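Local coordinates for protein arsenite methyltransferase (Chlamydomonas reinhardtii, PDB 5EVJ) that probably methylates trivalent arsenic, presented as a glutathione conjugate, using S-adenosyl-L-methionine as the methyl donor, at residues Asp203-Gln208 with Asn227-Arg232; Asp241-Glu246 with Ala321-Ser326. The protein carries 15 engineered substitutions. One frame throughout, in Å; residues are numbered along the deposited sequence.

Contact 1. Residues Asp203-Gln208 with Asn227-Arg232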
ATOM      1  N   ASP A 203     -10.236   8.595 -13.694  1.00 25.51           N
ATOM      2  CA  ASP A 203     -11.410   9.155 -13.086  1.00 24.70           C
ATOM      3  C   ASP A 203     -12.671   8.658 -13.787  1.00 23.97           C
ATOM      4  O   ASP A 203     -13.750   8.950 -13.332  1.00 23.95           O
ATOM      5  CB  ASP A 203     -11.373  10.687 -13.035  1.00 25.16           C
ATOM      6  CG  ASP A 203     -11.596  11.323 -14.433  1.00 25.80           C
ATOM      7  OD1 ASP A 203     -11.364  10.675 -15.469  1.00 25.49           O
ATOM      8  OD2 ASP A 203     -11.997  12.485 -14.499  1.00 28.85           O
ATOM      9  N   ARG A 204     -12.529   7.869 -14.841  1.00 24.13           N
ATOM     10  CA  ARG A 204     -13.672   7.285 -15.562  1.00 25.02           C
ATOM     11  C   ARG A 204     -13.243   5.984 -16.245  1.00 25.00           C
ATOM     12  O   ARG A 204     -12.058   5.732 -16.374  1.00 29.89           O
ATOM     13  CB  ARG A 204     -14.130   8.309 -16.647  1.00 24.00           C
ATOM     14  CG  ARG A 204     -13.147   8.492 -17.797  1.00 21.29           C
ATOM     15  CD  ARG A 204     -13.462   9.773 -18.536  1.00 24.91           C
ATOM     16  NE  ARG A 204     -13.223  10.948 -17.659  1.00 25.94           N
ATOM     17  CZ  ARG A 204     -13.645  12.189 -17.932  1.00 34.26           C
ATOM     18  NH1 ARG A 204     -13.380  13.166 -17.050  1.00 25.47           N
ATOM     19  NH2 ARG A 204     -14.326  12.463 -19.093  1.00 31.45           N
ATOM     20  N   ARG A 205     -14.173   5.178 -16.704  1.00 26.59           N
ATOM     21  CA  ARG A 205     -13.850   3.944 -17.462  1.00 32.78           C
ATOM     22  C   ARG A 205     -13.287   4.227 -18.837  1.00 34.95           C
ATOM     23  O   ARG A 205     -13.865   4.977 -19.600  1.00 39.66           O
ATOM     24  CB  ARG A 205     -15.093   3.048 -17.646  1.00 27.15           C
ATOM     25  CG  ARG A 205     -15.567   2.458 -16.334  1.00 23.07           C
ATOM     26  CD  ARG A 205     -16.910   1.736 -16.448  1.00 22.64           C
ATOM     27  NE  ARG A 205     -17.444   1.434 -15.102  1.00 24.18           N
ATOM     28  CZ  ARG A 205     -18.658   1.748 -14.644  1.00 24.06           C
ATOM     29  NH1 ARG A 205     -19.623   2.283 -15.435  1.00 23.09           N
ATOM     30  NH2 ARG A 205     -18.927   1.476 -13.400  1.00 21.84           N
ATOM     31  N   LEU A 206     -12.169   3.618 -19.175  1.00 40.67           N
ATOM     32  CA  LEU A 206     -11.642   3.787 -20.517  1.00 43.46           C
ATOM     33  C   LEU A 206     -12.530   3.063 -21.510  1.00 46.59           C
ATOM     34  O   LEU A 206     -13.002   1.962 -21.212  1.00 52.33           O
ATOM     35  CB  LEU A 206     -10.248   3.212 -20.617  1.00 43.55           C
ATOM     36  CG  LEU A 206      -9.005   4.033 -20.269  1.00 51.67           C
ATOM     37  CD1 LEU A 206      -9.255   5.532 -20.158  1.00 46.26           C
ATOM     38  CD2 LEU A 206      -8.316   3.498 -19.015  1.00 48.67           C
ATOM     39  N   PRO A 207     -12.768   3.662 -22.694  1.00 51.93           N
ATOM     40  CA  PRO A 207     -13.415   2.960 -23.833  1.00 59.86           C
ATOM     41  C   PRO A 207     -12.725   1.616 -24.156  1.00 58.75           C
ATOM     42  O   PRO A 207     -11.481   1.571 -24.085  1.00 54.70           O
ATOM     43  CB  PRO A 207     -13.203   3.949 -24.987  1.00 53.18           C
ATOM     44  CG  PRO A 207     -13.266   5.283 -24.310  1.00 56.01           C
ATOM     45  CD  PRO A 207     -12.488   5.071 -23.030  1.00 58.55           C
ATOM     46  N   GLN A 208     -13.505   0.563 -24.486  1.00 67.90           N
ATOM     47  CA  GLN A 208     -12.972  -0.769 -24.954  1.00 75.19           C
ATOM     48  C   GLN A 208     -11.920  -0.644 -26.042  1.00 73.98           C
ATOM     49  O   GLN A 208     -10.908  -1.361 -26.033  1.00 75.43           O
ATOM     50  CB  GLN A 208     -14.056  -1.703 -25.502  1.00 85.07           C
ATOM     51  CG  GLN A 208     -14.523  -2.789 -24.545  1.00 96.92           C
ATOM     52  CD  GLN A 208     -15.937  -2.526 -24.054  1.00104.30           C
ATOM     53  OE1 GLN A 208     -16.823  -2.186 -24.846  1.00108.30           O
ATOM     54  NE2 GLN A 208     -16.159  -2.676 -22.748  1.00 92.39           N
ATOM     55  N   ASN A 227     -11.131   4.527 -10.840  1.00 25.00           N
ATOM     56  CA  ASN A 227     -10.893   4.310  -9.429  1.00 27.21           C
ATOM     57  C   ASN A 227     -12.063   3.681  -8.664  1.00 30.31           C
ATOM     58  O   ASN A 227     -11.825   2.887  -7.745  1.00 30.19           O
ATOM     59  CB  ASN A 227     -10.346   5.562  -8.705  1.00 28.14           C
ATOM     60  CG  ASN A 227     -11.401   6.580  -8.405  1.00 28.72           C
ATOM     61  OD1 ASN A 227     -11.458   7.113  -7.307  1.00 28.23           O
ATOM     62  ND2 ASN A 227     -12.235   6.862  -9.357  1.00 27.46           N
ATOM     63  N   ASN A 228     -13.323   4.014  -9.011  1.00 27.79           N
ATOM     64  CA  ASN A 228     -14.411   3.524  -8.171  1.00 21.93           C
ATOM     65  C   ASN A 228     -14.620   2.053  -8.521  1.00 19.04           C
ATOM     66  O   ASN A 228     -15.164   1.314  -7.743  1.00 19.12           O
ATOM     67  CB  ASN A 228     -15.723   4.301  -8.347  1.00 23.64           C
ATOM     68  CG  ASN A 228     -15.723   5.639  -7.619  1.00 25.48           C
ATOM     69  OD1 ASN A 228     -15.300   5.697  -6.486  1.00 22.09           O
ATOM     70  ND2 ASN A 228     -16.226   6.736  -8.280  1.00 23.88           N
ATOM     71  N   ASP A 229     -14.230   1.612  -9.707  1.00 18.56           N
ATOM     72  CA  ASP A 229     -14.361   0.182 -10.015  1.00 19.50           C
ATOM     73  C   ASP A 229     -13.303  -0.604  -9.230  1.00 21.10           C
ATOM     74  O   ASP A 229     -13.534  -1.703  -8.820  1.00 22.20           O
ATOM     75  CB  ASP A 229     -14.253  -0.135 -11.538  1.00 19.95           C
ATOM     76  CG  ASP A 229     -15.475   0.249 -12.308  1.00 22.16           C
ATOM     77  OD1 ASP A 229     -16.589   0.388 -11.713  1.00 25.12           O
ATOM     78  OD2 ASP A 229     -15.341   0.381 -13.534  1.00 24.81           O
ATOM     79  N   PHE A 230     -12.129  -0.023  -9.021  1.00 22.40           N
ATOM     80  CA  PHE A 230     -11.146  -0.667  -8.216  1.00 23.88           C
ATOM     81  C   PHE A 230     -11.659  -0.855  -6.793  1.00 24.42           C
ATOM     82  O   PHE A 230     -11.530  -1.961  -6.180  1.00 26.79           O
ATOM     83  CB  PHE A 230      -9.807   0.076  -8.229  1.00 26.12           C
ATOM     84  CG  PHE A 230      -8.943  -0.299  -7.073  1.00 29.23           C
ATOM     85  CD1 PHE A 230      -8.248  -1.519  -7.079  1.00 29.17           C
ATOM     86  CD2 PHE A 230      -8.952   0.483  -5.904  1.00 31.35           C
ATOM     87  CE1 PHE A 230      -7.520  -1.886  -5.955  1.00 32.51           C
ATOM     88  CE2 PHE A 230      -8.201   0.114  -4.777  1.00 29.64           C
ATOM     89  CZ  PHE A 230      -7.510  -1.072  -4.810  1.00 28.86           C
ATOM     90  N   ILE A 231     -12.225   0.208  -6.265  1.00 21.27           N
ATOM     91  CA  ILE A 231     -12.753   0.190  -4.893  1.00 20.96           C
ATOM     92  C   ILE A 231     -13.758  -0.974  -4.724  1.00 22.08           C
ATOM     93  O   ILE A 231     -13.703  -1.738  -3.733  1.00 21.83           O
ATOM     94  CB  ILE A 231     -13.372   1.592  -4.451  1.00 19.29           C
ATOM     95  CG1 ILE A 231     -12.234   2.673  -4.359  1.00 20.77           C
ATOM     96  CG2 ILE A 231     -14.173   1.488  -3.103  1.00 14.09           C
ATOM     97  CD1 ILE A 231     -12.694   4.110  -4.010  1.00 20.09           C
ATOM     98  N   ARG A 232     -14.639  -1.100  -5.696  1.00 21.80           N
ATOM     99  CA  ARG A 232     -15.636  -2.173  -5.720  1.00 26.79           C
ATOM    100  C   ARG A 232     -14.979  -3.573  -5.649  1.00 24.26           C
ATOM    101  O   ARG A 232     -15.445  -4.427  -4.900  1.00 22.88           O
ATOM    102  CB  ARG A 232     -16.545  -2.114  -6.999  1.00 24.02           C
ATOM    103  CG  ARG A 232     -17.427  -0.829  -7.085  1.00 30.44           C
ATOM    104  CD  ARG A 232     -18.207  -0.660  -8.417  1.00 25.62           C
ATOM    105  NE  ARG A 232     -19.267   0.371  -8.300  1.00 23.52           N
ATOM    106  CZ  ARG A 232     -19.312   1.554  -8.968  1.00 21.90           C
ATOM    107  NH1 ARG A 232     -18.383   1.874  -9.854  1.00 18.14           N
ATOM    108  NH2 ARG A 232     -20.359   2.392  -8.813  1.00 20.14           N
TER
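R205, D229 and R232 form a surface salt-bridge network within the Rossmann-like methyltransferase domain. It joins the loop that leaves strand 193-202 to the first turns of helix 227-237. R205 reaches over from the loop with its chain extended from CG to NE and meets D229 side-on, with two nitrogens on two oxygens. R205 NE donates to D229 OD2 at 2.8 Å. R205 NH2 donates to D229 OD1 at 3.1 Å, and this bond is nearly straight at 171°. Both oxygens use their syn lone pairs. The carboxylate and guanidinium planes lie only 10° apart, so the two flat groups form a near-coplanar pair whose two bonds resist rotation of the carboxylate.

D229 OD1 takes a second donor from its own helix. R232 NH1, one turn further on, approaches nearly along the C-O axis at 3.0 Å. This bond is more bent, and the oxygen sits tilted from the R232 guanidinium plane. The shared carboxylate draws two arginines together, with R205 NH2 and R232 NH1 3.6 Å apart. Both point NH groups at the one carboxylate, whose negative charge probably makes their closeness favourable.

At the start of the loop, D203 approaches N227 more loosely, with D203 CA 4.5 Å from N227 ND2. The CB of D203 points away from the helix, and its carboxylate is gripped side-on by R204 through NE and NH1. D203 OD1 also accepts from the backbone N of R265, just before strand 266-274.

Backbone bonds add to the tie, D203 with R265 and N227 with V202. Below the polar surface, F230 of helix 227-237 packs its ring against Y201 of strand 193-202 and Y271 of strand 266-274.

Contact 2. Residues Asp241-Glu246 with Ala321-Ser326. Engineered in segment 321-326: A321 (natural residue Cys).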
ATOM      1  N   ASP A 241     -13.225  -0.855   2.974  1.00 24.73           N
ATOM      2  CA  ASP A 241     -13.149   0.632   2.977  1.00 18.16           C
ATOM      3  C   ASP A 241     -11.783   1.129   2.621  1.00 17.51           C
ATOM      4  O   ASP A 241     -11.055   1.641   3.475  1.00 16.15           O
ATOM      5  CB  ASP A 241     -13.662   1.170   4.282  1.00 18.42           C
ATOM      6  CG  ASP A 241     -13.575   2.716   4.381  1.00 22.12           C
ATOM      7  OD1 ASP A 241     -13.585   3.439   3.347  1.00 24.07           O
ATOM      8  OD2 ASP A 241     -13.488   3.235   5.507  1.00 21.62           O
ATOM      9  N   PRO A 242     -11.391   0.934   1.355  1.00 18.26           N
ATOM     10  CA  PRO A 242     -10.144   1.463   0.865  1.00 20.71           C
ATOM     11  C   PRO A 242     -10.001   2.940   1.174  1.00 21.62           C
ATOM     12  O   PRO A 242     -10.957   3.642   1.095  1.00 23.13           O
ATOM     13  CB  PRO A 242     -10.254   1.300  -0.676  1.00 18.82           C
ATOM     14  CG  PRO A 242     -11.151   0.147  -0.860  1.00 17.72           C
ATOM     15  CD  PRO A 242     -12.196   0.401   0.236  1.00 18.72           C
ATOM     16  N   ARG A 243      -8.793   3.386   1.507  1.00 25.67           N
ATOM     17  CA  ARG A 243      -8.544   4.774   1.858  1.00 25.81           C
ATOM     18  C   ARG A 243      -7.421   5.242   1.000  1.00 26.07           C
ATOM     19  O   ARG A 243      -6.426   4.565   0.815  1.00 26.80           O
ATOM     20  CB  ARG A 243      -8.146   4.902   3.329  1.00 25.13           C
ATOM     21  CG  ARG A 243      -9.254   4.586   4.322  1.00 24.43           C
ATOM     22  CD  ARG A 243     -10.220   5.746   4.567  1.00 23.89           C
ATOM     23  NE  ARG A 243     -11.275   5.269   5.472  1.00 23.83           N
ATOM     24  CZ  ARG A 243     -11.322   5.572   6.763  1.00 22.74           C
ATOM     25  NH1 ARG A 243     -10.415   6.378   7.268  1.00 21.50           N
ATOM     26  NH2 ARG A 243     -12.287   5.089   7.541  1.00 19.62           N
ATOM     27  N   GLN A 244      -7.600   6.421   0.470  1.00 27.23           N
ATOM     28  CA  GLN A 244      -6.668   7.051  -0.420  1.00 27.00           C
ATOM     29  C   GLN A 244      -5.658   7.853   0.445  1.00 26.63           C
ATOM     30  O   GLN A 244      -6.026   8.763   1.214  1.00 29.44           O
ATOM     31  CB  GLN A 244      -7.517   7.916  -1.368  1.00 27.77           C
ATOM     32  CG  GLN A 244      -6.719   8.953  -2.115  1.00 33.61           C
ATOM     33  CD  GLN A 244      -7.524   9.607  -3.222  1.00 34.21           C
ATOM     34  OE1 GLN A 244      -8.196   8.933  -4.006  1.00 32.17           O
ATOM     35  NE2 GLN A 244      -7.465  10.939  -3.279  1.00 37.35           N
ATOM     36  N   LEU A 245      -4.386   7.530   0.359  1.00 24.87           N
ATOM     37  CA  LEU A 245      -3.432   8.276   1.179  1.00 27.27           C
ATOM     38  C   LEU A 245      -2.993   9.532   0.429  1.00 33.13           C
ATOM     39  O   LEU A 245      -2.872  10.593   1.015  1.00 36.20           O
ATOM     40  CB  LEU A 245      -2.196   7.395   1.522  1.00 29.38           C
ATOM     41  CG  LEU A 245      -1.040   8.135   2.259  1.00 30.39           C
ATOM     42  CD1 LEU A 245      -1.517   8.752   3.575  1.00 26.79           C
ATOM     43  CD2 LEU A 245       0.207   7.307   2.493  1.00 26.46           C
ATOM     44  N   GLU A 246      -2.766   9.409  -0.880  1.00 34.97           N
ATOM     45  CA  GLU A 246      -2.435  10.550  -1.704  1.00 39.94           C
ATOM     46  C   GLU A 246      -2.547  10.242  -3.208  1.00 40.93           C
ATOM     47  O   GLU A 246      -2.409   9.096  -3.662  1.00 35.96           O
ATOM     48  CB  GLU A 246      -1.036  11.054  -1.408  1.00 47.71           C
ATOM     49  CG  GLU A 246       0.071  10.177  -1.972  1.00 59.12           C
ATOM     50  CD  GLU A 246       1.418  10.549  -1.370  1.00 79.70           C
ATOM     51  OE1 GLU A 246       1.936  11.657  -1.663  1.00 83.58           O
ATOM     52  OE2 GLU A 246       1.957   9.739  -0.587  1.00 84.17           O
ATOM     53  N   ALA A 321     -15.029   7.663  13.215  1.00 22.32           N
ATOM     54  CA  ALA A 321     -15.928   6.521  12.948  1.00 20.51           C
ATOM     55  C   ALA A 321     -15.284   5.161  13.362  1.00 19.44           C
ATOM     56  O   ALA A 321     -14.075   5.099  13.590  1.00 19.00           O
ATOM     57  CB  ALA A 321     -16.349   6.520  11.510  1.00 19.66           C
ATOM     58  N   GLY A 322     -16.092   4.096  13.486  1.00 19.90           N
ATOM     59  CA  GLY A 322     -15.617   2.684  13.715  1.00 16.87           C
ATOM     60  C   GLY A 322     -14.417   2.306  12.857  1.00 17.54           C
ATOM     61  O   GLY A 322     -13.385   1.759  13.359  1.00 18.86           O
ATOM     62  N   ASN A 323     -14.486   2.688  11.595  1.00 17.66           N
ATOM     63  CA  ASN A 323     -13.485   2.215  10.643  1.00 19.32           C
ATOM     64  C   ASN A 323     -12.163   2.783  10.981  1.00 18.42           C
ATOM     65  O   ASN A 323     -11.161   2.060  11.129  1.00 20.28           O
ATOM     66  CB  ASN A 323     -13.840   2.543   9.169  1.00 17.29           C
ATOM     67  CG  ASN A 323     -14.886   1.581   8.578  1.00 19.79           C
ATOM     68  OD1 ASN A 323     -15.347   0.624   9.243  1.00 17.53           O
ATOM     69  ND2 ASN A 323     -15.263   1.835   7.318  1.00 18.89           N
ATOM     70  N   THR A 324     -12.141   4.099  11.053  1.00 17.92           N
ATOM     71  CA  THR A 324     -10.951   4.830  11.349  1.00 17.59           C
ATOM     72  C   THR A 324     -10.438   4.382  12.736  1.00 17.54           C
ATOM     73  O   THR A 324      -9.241   4.204  12.880  1.00 18.77           O
ATOM     74  CB  THR A 324     -11.283   6.342  11.399  1.00 17.01           C
ATOM     75  OG1 THR A 324     -11.563   6.775  10.049  1.00 17.27           O
ATOM     76  CG2 THR A 324     -10.055   7.094  11.955  1.00 14.61           C
ATOM     77  N   ALA A 325     -11.323   4.213  13.727  1.00 16.73           N
ATOM     78  CA  ALA A 325     -10.842   3.753  15.056  1.00 19.78           C
ATOM     79  C   ALA A 325     -10.136   2.371  14.927  1.00 20.47           C
ATOM     80  O   ALA A 325      -9.163   2.084  15.616  1.00 23.49           O
ATOM     81  CB  ALA A 325     -11.972   3.698  16.100  1.00 17.36           C
ATOM     82  N   SER A 326     -10.646   1.522  14.048  1.00 20.33           N
ATOM     83  CA  SER A 326     -10.072   0.201  13.818  1.00 19.86           C
ATOM     84  C   SER A 326      -8.724   0.361  13.125  1.00 20.48           C
ATOM     85  O   SER A 326      -7.763  -0.363  13.449  1.00 23.41           O
ATOM     86  CB  SER A 326     -11.027  -0.677  12.914  1.00 17.63           C
ATOM     87  OG  SER A 326     -12.160  -1.117  13.660  1.00 20.56           O
TER
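D241 and R243 form a polar cluster with N323 and T324, where the edge strand 243-249 of the methyltransferase sheet meets the first turn of helix 322-329. D241 OD2 is the shared acceptor. N323 ND2 donates to it across the contact at 2.9 Å, from above the carboxylate plane. R243 grips the same D241 oxygen side-on with NE and NH2, each at 3.0 Å. Three N-H groups therefore converge on one carboxylate oxygen, which probably concentrates negative charge there.

The far end of the R243 guanidinium faces T324. NH1 and NH2 both donate to T324 OG1, end-on, at 3.0 and 3.1 Å. The hydroxyl oxygen lies at the guanidinium edge, only 7° out of plane. D241 and T324 thus hold two edges of one flat group and limit its rotation. R243 gets there by a bend at chi2 (-82°), which turns the guanidinium back alongside D241. R243 NH2 also comes within 3.4 Å of N323 CB.

Partners beyond the two segments hold the same groups directly. D307 OD2 makes a salt bridge with R243 NH1, so the arginine has two acidic partners, D241 and D307. N323 OD1 accepts from the backbone N of E281, which helps orient the amide with its ND2 toward D241. M327, further along the helix, touches both D241 and R243, and H310 of strand 310-313 packs on R243 and T324. A leucine in place of R243 would probably leave D241 and D307 without their shared cation and T324 OG1 without its two guanidinium donors.

The helix begins after A321, an engineered residue at the N-cap position. A backbone bond runs from A325 N to A321 O at 2.9 Å.

From the N terminus, the chain builds the parallel strands of the methyltransferase sheet and leaves strand 193-202 into the loop of contact 1. Contact 1 closes a short excursion containing helix 208-212, returning at helix 227-237. A short turn then leads to strand 243-249, and contact 2 opens just before it, at D241. Contact 2 closes a much longer and strand-rich excursion, ending at helix 322-329. The two loops follow in series and neither nest nor cross. Their centres lie about 21 Å apart, but I231 CG2 packs on P242 CG at 4.0 Å. Contact 1 ties a helix to a loop beside the sheet; contact 2 ties the sheet's edge to the C-terminal region.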